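PDB 2FVG: endoglucanase from Thermotoga maritima, which probably acts as a metal-dependent aminopeptidase of the M42 family, whose members bind two divalent cations per subunit, despite being named an endoglucanase. Local coordinates for residues K234-T246 and K267-T279. Sequence-based numbering, arbitrary orientation.
Sequences KWATHLGDGPAIT and KNNDIPFQMKRRT
Gln274 plugs its carboxamide into the bend formed by His238 to Gly242, and three bonds to main-chain atoms fix the rotation of that amide. OE1 of Gln274 accepts from His238 N at 2.9 Å, nearly straight at 163°; NE2 of Gln274 gives one hydrogen to His238 O (2.8 Å) and the other to Gly242 O, both acceptors lying close to the amide plane. With CG set between the backbone N and carbonyl carbon (chi1 58°), the chain runs extended into the bend, where CG2 of Thr237 packs 3.5 Å from CD of Gln274. His238 O also takes Asp241 N of the type II turn, from the face opposite NE2. Replacing Gln274 with an alanine removes the amide, and His238 N and the carbonyls of His238 and Gly242 would probably lose these partners. Alongside, Gln274 N binds Pro243 O and Ile245 N binds Gln274 O, the latter at 2.9 Å, while CD1 of Ile245 meets CD2 of Phe273 obliquely. Buried Thr237 OG1 donates to Arg277 O at 2.7 Å. The strand pairing weakens at Lys276 N, whose long bond to Ile245 O is supplemented by a bridging water.

Toward solvent the packing is looser. A water bridges Gln274 OE1 and Asp241 OD2, and NH1 of Arg277 comes to the edge of the exposed Trp235 ring, 3.6 Å from Trp235 CE3, with guanidinium and ring planes 70° apart.

Strands 244-245 and 274-275, paired in parallel at Ala244–Gln274 and Ile245–Met275 and connected by helix 256-268, form a beta-alpha-beta crossover within the mixed sheet, where Ala244 also pairs with Ser301 of strand 297-306.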
loop_
_atom_site.group_PDB
_atom_site.type_symbol
_atom_site.label_atom_id
_atom_site.label_comp_id
_atom_site.label_asym_id
_atom_site.label_seq_id
_atom_site.Cartn_x
_atom_site.Cartn_y
_atom_site.Cartn_z
ATOM N N LYS A 234 23.853 5.507 -0.909
ATOM C CA LYS A 234 24.328 6.130 0.329
ATOM C C LYS A 234 23.393 7.228 0.865
ATOM O O LYS A 234 23.103 7.260 2.070
ATOM C CB LYS A 234 25.771 6.624 0.171
ATOM C CG LYS A 234 26.401 7.139 1.460
ATOM C CD LYS A 234 27.885 7.387 1.302
ATOM C CE LYS A 234 28.521 7.793 2.627
ATOM N NZ LYS A 234 29.997 7.987 2.475
ATOM N N TRP A 235 22.909 8.106 -0.020
ATOM C CA TRP A 235 21.993 9.189 0.382
ATOM C C TRP A 235 20.528 8.837 0.039
ATOM O O TRP A 235 19.896 9.462 -0.806
ATOM C CB TRP A 235 22.417 10.536 -0.236
ATOM C CG TRP A 235 23.905 10.755 -0.193
ATOM C CD1 TRP A 235 24.767 10.749 -1.261
ATOM C CD2 TRP A 235 24.718 10.954 0.974
ATOM N NE1 TRP A 235 26.059 10.953 -0.835
ATOM C CE2 TRP A 235 26.062 11.079 0.531
ATOM C CE3 TRP A 235 24.444 11.048 2.345
ATOM C CZ2 TRP A 235 27.132 11.297 1.417
ATOM C CZ3 TRP A 235 25.515 11.270 3.233
ATOM C CH2 TRP A 235 26.839 11.389 2.760
ATOM N N ALA A 236 20.000 7.827 0.714
ATOM C CA ALA A 236 18.639 7.361 0.480
ATOM C C ALA A 236 18.059 6.839 1.776
ATOM O O ALA A 236 18.759 6.805 2.782
ATOM C CB ALA A 236 18.642 6.264 -0.580
ATOM N N THR A 237 16.781 6.464 1.750
ATOM C CA THR A 237 16.097 5.888 2.888
ATOM C C THR A 237 16.552 4.434 2.888
ATOM O O THR A 237 16.382 3.724 1.886
ATOM C CB THR A 237 14.565 5.973 2.722
ATOM O OG1 THR A 237 14.200 7.302 2.344
ATOM C CG2 THR A 237 13.869 5.621 4.022
ATOM N N HIS A 238 17.136 3.974 3.986
ATOM C CA HIS A 238 17.689 2.618 3.965
ATOM C C HIS A 238 16.998 1.520 4.717
ATOM O O HIS A 238 16.449 1.739 5.792
ATOM C CB HIS A 238 19.149 2.654 4.394
ATOM C CG HIS A 238 19.982 3.568 3.555
ATOM N ND1 HIS A 238 20.128 3.399 2.190
ATOM C CD2 HIS A 238 20.723 4.651 3.886
ATOM C CE1 HIS A 238 20.912 4.350 1.716
ATOM N NE2 HIS A 238 21.290 5.119 2.724
ATOM N N LEU A 239 17.062 0.316 4.145
ATOM C CA LEU A 239 16.560 -0.887 4.805
ATOM C C LEU A 239 17.381 -1.063 6.073
ATOM O O LEU A 239 18.603 -0.936 6.043
ATOM C CB LEU A 239 16.745 -2.119 3.911
ATOM C CG LEU A 239 15.935 -2.290 2.619
ATOM C CD1 LEU A 239 16.351 -3.552 1.935
ATOM C CD2 LEU A 239 14.469 -2.355 2.911
ATOM N N GLY A 240 16.713 -1.307 7.191
ATOM C CA GLY A 240 17.405 -1.536 8.448
ATOM C C GLY A 240 17.540 -0.328 9.355
ATOM O O GLY A 240 17.739 -0.491 10.559
ATOM N N ASP A 241 17.444 0.876 8.792
ATOM C CA ASP A 241 17.568 2.110 9.591
ATOM C C ASP A 241 16.268 2.599 10.269
ATOM O O ASP A 241 16.264 3.657 10.898
ATOM C CB ASP A 241 18.247 3.227 8.773
ATOM C CG ASP A 241 19.740 2.950 8.520
ATOM O OD1 ASP A 241 20.258 1.911 8.980
ATOM O OD2 ASP A 241 20.408 3.778 7.867
ATOM N N GLY A 242 15.185 1.829 10.142
ATOM C CA GLY A 242 13.905 2.138 10.793
ATOM C C GLY A 242 12.885 2.845 9.916
ATOM O O GLY A 242 13.158 3.136 8.758
ATOM N N PRO A 243 11.667 3.059 10.444
ATOM C CA PRO A 243 10.696 3.804 9.658
ATOM C C PRO A 243 11.193 5.215 9.386
ATOM O O PRO A 243 11.852 5.830 10.255
ATOM C CB PRO A 243 9.465 3.862 10.560
ATOM C CG PRO A 243 9.996 3.587 11.976
ATOM C CD PRO A 243 11.120 2.611 11.744
ATOM N N ALA A 244 10.858 5.721 8.202
ATOM C CA ALA A 244 11.218 7.069 7.746
ATOM C C ALA A 244 10.131 8.046 8.144
ATOM O O ALA A 244 8.960 7.778 7.918
ATOM C CB ALA A 244 11.374 7.104 6.188
ATOM N N ILE A 245 10.517 9.192 8.707
ATOM C CA ILE A 245 9.558 10.214 9.143
ATOM C C ILE A 245 9.654 11.357 8.125
ATOM O O ILE A 245 10.711 11.962 7.963
ATOM C CB ILE A 245 9.843 10.619 10.623
ATOM C CG1 ILE A 245 9.786 9.363 11.508
ATOM C CG2 ILE A 245 8.807 11.606 11.159
ATOM C CD1 ILE A 245 10.186 9.613 12.942
ATOM N N THR A 246 8.580 11.585 7.367
ATOM C CA THR A 246 8.563 12.621 6.362
ATOM C C THR A 246 8.524 14.024 6.970
ATOM O O THR A 246 7.750 14.302 7.886
ATOM C CB THR A 246 7.385 12.413 5.384
ATOM O OG1 THR A 246 7.525 11.138 4.763
ATOM C CG2 THR A 246 7.358 13.453 4.312
ATOM N N LYS A 267 12.078 8.492 19.746
ATOM C CA LYS A 267 13.247 8.590 20.617
ATOM C C LYS A 267 12.963 8.148 22.040
ATOM O O LYS A 267 13.793 7.497 22.653
ATOM C CB LYS A 267 13.817 10.021 20.623
ATOM C CG LYS A 267 14.505 10.410 19.312
ATOM C CD LYS A 267 14.688 11.923 19.104
ATOM C CE LYS A 267 15.503 12.616 20.184
ATOM N NZ LYS A 267 15.645 14.071 19.872
ATOM N N ASN A 268 11.796 8.504 22.565
ATOM C CA ASN A 268 11.443 8.168 23.947
ATOM C C ASN A 268 10.995 6.721 24.102
ATOM O O ASN A 268 10.912 6.214 25.221
ATOM C CB ASN A 268 10.388 9.128 24.508
ATOM C CG ASN A 268 10.877 10.574 24.580
ATOM O OD1 ASN A 268 12.077 10.861 24.486
ATOM N ND2 ASN A 268 9.940 11.492 24.776
ATOM N N ASN A 269 10.714 6.054 22.985
ATOM C CA ASN A 269 10.337 4.650 23.053
ATOM C C ASN A 269 11.417 3.714 22.521
ATOM O O ASN A 269 11.186 2.512 22.377
ATOM C CB ASN A 269 8.991 4.384 22.374
ATOM C CG ASN A 269 7.836 4.963 23.140
ATOM O OD1 ASN A 269 7.182 4.263 23.908
ATOM N ND2 ASN A 269 7.609 6.257 22.985
ATOM N N ASP A 270 12.595 4.278 22.248
ATOM C CA ASP A 270 13.757 3.534 21.737
ATOM C C ASP A 270 13.445 2.826 20.410
ATOM O O ASP A 270 13.843 1.668 20.184
ATOM C CB ASP A 270 14.277 2.554 22.793
ATOM C CG ASP A 270 14.651 3.248 24.096
ATOM O OD1 ASP A 270 15.170 4.388 24.042
ATOM O OD2 ASP A 270 14.439 2.651 25.180
ATOM N N ILE A 271 12.721 3.535 19.544
ATOM C CA ILE A 271 12.347 3.012 18.242
ATOM C C ILE A 271 13.262 3.679 17.219
ATOM O O ILE A 271 13.294 4.904 17.156
ATOM C CB ILE A 271 10.874 3.325 17.889
ATOM C CG1 ILE A 271 9.923 2.652 18.873
ATOM C CG2 ILE A 271 10.559 2.853 16.488
ATOM C CD1 ILE A 271 8.454 3.033 18.658
ATOM N N PRO A 272 14.035 2.878 16.456
ATOM C CA PRO A 272 14.908 3.438 15.433
ATOM C C PRO A 272 14.078 4.090 14.351
ATOM O O PRO A 272 13.004 3.582 13.987
ATOM C CB PRO A 272 15.624 2.211 14.851
ATOM C CG PRO A 272 15.405 1.113 15.829
ATOM C CD PRO A 272 14.131 1.407 16.526
ATOM N N PHE A 273 14.560 5.210 13.832
ATOM C CA PHE A 273 13.840 5.888 12.759
ATOM C C PHE A 273 14.873 6.586 11.927
ATOM O O PHE A 273 16.022 6.699 12.355
ATOM C CB PHE A 273 12.842 6.918 13.303
ATOM C CG PHE A 273 13.494 8.082 14.061
ATOM C CD1 PHE A 273 13.879 7.939 15.386
ATOM C CD2 PHE A 273 13.701 9.316 13.441
ATOM C CE1 PHE A 273 14.489 9.010 16.089
ATOM C CE2 PHE A 273 14.291 10.384 14.133
ATOM C CZ PHE A 273 14.685 10.230 15.453
ATOM N N GLN A 274 14.474 7.035 10.742
ATOM C CA GLN A 274 15.381 7.796 9.889
ATOM C C GLN A 274 14.579 8.903 9.254
ATOM O O GLN A 274 13.356 8.883 9.332
ATOM C CB GLN A 274 16.032 6.919 8.795
ATOM C CG GLN A 274 15.049 6.206 7.840
ATOM C CD GLN A 274 15.752 5.215 6.931
ATOM O OE1 GLN A 274 16.777 5.534 6.344
ATOM N NE2 GLN A 274 15.208 3.998 6.816
HETATM N N MSE A 275 15.269 9.883 8.675
HETATM C CA MSE A 275 14.620 10.933 7.910
HETATM C C MSE A 275 14.303 10.343 6.563
HETATM O O MSE A 275 14.996 9.471 6.075
HETATM C CB MSE A 275 15.535 12.132 7.693
HETATM C CG MSE A 275 16.023 12.782 8.977
HETATM SE SE MSE A 275 14.509 13.467 10.051
HETATM C CE MSE A 275 15.485 14.053 11.709
ATOM N N LYS A 276 13.249 10.845 5.957
ATOM C CA LYS A 276 12.835 10.418 4.662
ATOM C C LYS A 276 13.741 11.093 3.623
ATOM O O LYS A 276 13.831 12.325 3.575
ATOM C CB LYS A 276 11.385 10.838 4.488
ATOM C CG LYS A 276 10.878 10.824 3.061
ATOM C CD LYS A 276 10.520 9.458 2.595
ATOM C CE LYS A 276 10.121 9.519 1.119
ATOM N NZ LYS A 276 9.106 10.578 0.813
ATOM N N ARG A 277 14.449 10.284 2.835
ATOM C CA ARG A 277 15.308 10.777 1.753
ATOM C C ARG A 277 14.853 10.129 0.470
ATOM O O ARG A 277 14.910 8.907 0.344
ATOM C CB ARG A 277 16.784 10.456 2.001
ATOM C CG ARG A 277 17.414 11.342 3.042
ATOM C CD ARG A 277 18.887 11.066 3.234
ATOM N NE ARG A 277 19.127 9.780 3.897
ATOM C CZ ARG A 277 20.331 9.369 4.297
ATOM N NH1 ARG A 277 21.396 10.148 4.124
ATOM N NH2 ARG A 277 20.475 8.186 4.879
ATOM N N ARG A 278 14.395 10.936 -0.481
ATOM C CA ARG A 278 13.918 10.417 -1.760
ATOM C C ARG A 278 14.689 11.069 -2.891
ATOM O O ARG A 278 14.793 12.296 -2.924
ATOM C CB ARG A 278 12.431 10.735 -1.891
ATOM C CG ARG A 278 11.780 10.330 -3.202
ATOM C CD ARG A 278 10.355 10.873 -3.267
ATOM N NE ARG A 278 9.724 10.605 -4.552
ATOM N N THR A 279 15.216 10.262 -3.816
ATOM C CA THR A 279 15.978 10.787 -4.978
ATOM C C THR A 279 15.096 11.462 -6.041
ATOM O O THR A 279 13.905 11.158 -6.172
ATOM C CB THR A 279 16.835 9.696 -5.667
HETATM O O HOH W 1 14.896 6.294 -0.700
HETATM O O HOH W 2 19.408 6.240 7.444
HETATM O O HOH W 3 12.447 13.823 6.576
#